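Local coordinates for esterase (Thermotoga maritima, PDB 3DOH), which probably hydrolyses carboxylic esters, as a thermostable alpha/beta-hydrolase esterase that also carries an immunoglobulin-like N-terminal domain, at residues 354-357 against 362-365. Numbering follows the deposited sequence.
Sequences HGWD and WIPT
Trp356 lays one face of its indole against Ile363 in a CH-pi contact, within the alpha/beta-hydrolase domain, where the loop leaving helix 350-353 folds back on the start of helix 362-366. Trp356 CG stands anti to its own carbonyl carbon, beside the backbone N (chi1 -62°). The methyl CG2 of Ile363 sits over the six-membered ring, 3.6 Å from its centroid and 22° off the ring normal. It gets there because CG2 lies anti to the backbone N of Ile363; the beta-branched residue thus offers a compact methyl group to a broad aromatic surface. His354 O lies above the opposite face, toward the rim. Just before Trp356, Gly355 ends helix 350-353 in a Schellman motif with a positive phi (88°), which glycine, lacking a side chain, adopts easily. Pro364, whose lack of an N-H costs nothing in the first turn of a helix, meets the benzo side of the indole obliquely. With an alanine at Trp356, Ile363 CG2 would probably lose its CH-pi partner and Pro364 one of its apolar neighbours. Asp357 OD1 accepts a hydrogen bond from the N of His359, probably the histidine of a Ser-His-Asp triad. Beside the CH-pi contact, Pro364 CG approaches Trp356 CZ3 to 3.9 Å.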
loop_
_atom_site.group_PDB
_atom_site.type_symbol
_atom_site.label_atom_id
_atom_site.label_comp_id
_atom_site.label_asym_id
_atom_site.label_seq_id
_atom_site.Cartn_x
_atom_site.Cartn_y
_atom_site.Cartn_z
ATOM N N HIS A 354 13.665 -8.374 15.222
ATOM C CA HIS A 354 13.502 -7.092 15.974
ATOM C C HIS A 354 14.288 -5.927 15.378
ATOM O O HIS A 354 14.336 -4.837 15.971
ATOM C CB HIS A 354 13.899 -7.246 17.432
ATOM C CG HIS A 354 12.978 -8.104 18.226
ATOM N ND1 HIS A 354 12.079 -7.587 19.128
ATOM C CD2 HIS A 354 12.820 -9.446 18.268
ATOM C CE1 HIS A 354 11.407 -8.572 19.698
ATOM N NE2 HIS A 354 11.834 -9.709 19.189
ATOM N N GLY A 355 14.910 -6.176 14.225
ATOM C CA GLY A 355 15.586 -5.170 13.427
ATOM C C GLY A 355 17.035 -4.950 13.809
ATOM O O GLY A 355 17.579 -3.873 13.576
ATOM N N TRP A 356 17.669 -5.962 14.397
ATOM C CA TRP A 356 18.975 -5.804 15.018
ATOM C C TRP A 356 19.923 -6.751 14.332
ATOM O O TRP A 356 19.552 -7.894 14.036
ATOM C CB TRP A 356 18.909 -6.135 16.536
ATOM C CG TRP A 356 17.985 -5.241 17.349
ATOM C CD1 TRP A 356 17.815 -3.877 17.197
ATOM C CD2 TRP A 356 17.127 -5.628 18.455
ATOM N NE1 TRP A 356 16.901 -3.410 18.127
ATOM C CE2 TRP A 356 16.455 -4.458 18.896
ATOM C CE3 TRP A 356 16.846 -6.846 19.098
ATOM C CZ2 TRP A 356 15.531 -4.475 19.946
ATOM C CZ3 TRP A 356 15.918 -6.855 20.147
ATOM C CH2 TRP A 356 15.290 -5.679 20.565
ATOM N N ASP A 357 21.128 -6.261 14.041
ATOM C CA ASP A 357 22.251 -7.091 13.647
ATOM C C ASP A 357 22.423 -8.220 14.719
ATOM O O ASP A 357 22.432 -7.908 15.919
ATOM C CB ASP A 357 23.486 -6.185 13.584
ATOM C CG ASP A 357 24.756 -6.930 13.134
ATOM O OD1 ASP A 357 25.195 -7.908 13.828
ATOM O OD2 ASP A 357 25.307 -6.517 12.067
ATOM N N TRP A 362 23.613 -7.270 22.922
ATOM C CA TRP A 362 23.615 -6.454 24.136
ATOM C C TRP A 362 22.334 -5.603 24.200
ATOM O O TRP A 362 21.875 -5.200 25.288
ATOM C CB TRP A 362 24.859 -5.593 24.189
ATOM C CG TRP A 362 25.139 -4.798 22.921
ATOM C CD1 TRP A 362 24.615 -3.565 22.583
ATOM C CD2 TRP A 362 26.021 -5.166 21.841
ATOM N NE1 TRP A 362 25.114 -3.158 21.352
ATOM C CE2 TRP A 362 25.980 -4.114 20.882
ATOM C CE3 TRP A 362 26.844 -6.266 21.595
ATOM C CZ2 TRP A 362 26.735 -4.143 19.692
ATOM C CZ3 TRP A 362 27.602 -6.295 20.394
ATOM C CH2 TRP A 362 27.547 -5.228 19.472
ATOM N N ILE A 363 21.750 -5.368 23.025
ATOM C CA ILE A 363 20.517 -4.586 22.890
ATOM C C ILE A 363 19.288 -5.169 23.620
ATOM O O ILE A 363 18.720 -4.508 24.468
ATOM C CB ILE A 363 20.203 -4.344 21.414
ATOM C CG1 ILE A 363 21.284 -3.429 20.809
ATOM C CG2 ILE A 363 18.791 -3.794 21.263
ATOM C CD1 ILE A 363 21.473 -3.565 19.295
ATOM N N PRO A 364 18.870 -6.404 23.326
ATOM C CA PRO A 364 17.775 -6.849 24.187
ATOM C C PRO A 364 18.201 -7.058 25.619
ATOM O O PRO A 364 17.365 -6.998 26.534
ATOM C CB PRO A 364 17.378 -8.206 23.606
ATOM C CG PRO A 364 18.391 -8.540 22.621
ATOM C CD PRO A 364 19.240 -7.390 22.308
ATOM N N THR A 365 19.482 -7.344 25.826
ATOM C CA THR A 365 19.936 -7.745 27.147
ATOM C C THR A 365 19.814 -6.590 28.117
ATOM O O THR A 365 19.236 -6.759 29.176
ATOM C CB THR A 365 21.359 -8.252 27.072
ATOM O OG1 THR A 365 21.365 -9.361 26.178
ATOM C CG2 THR A 365 21.852 -8.684 28.402
#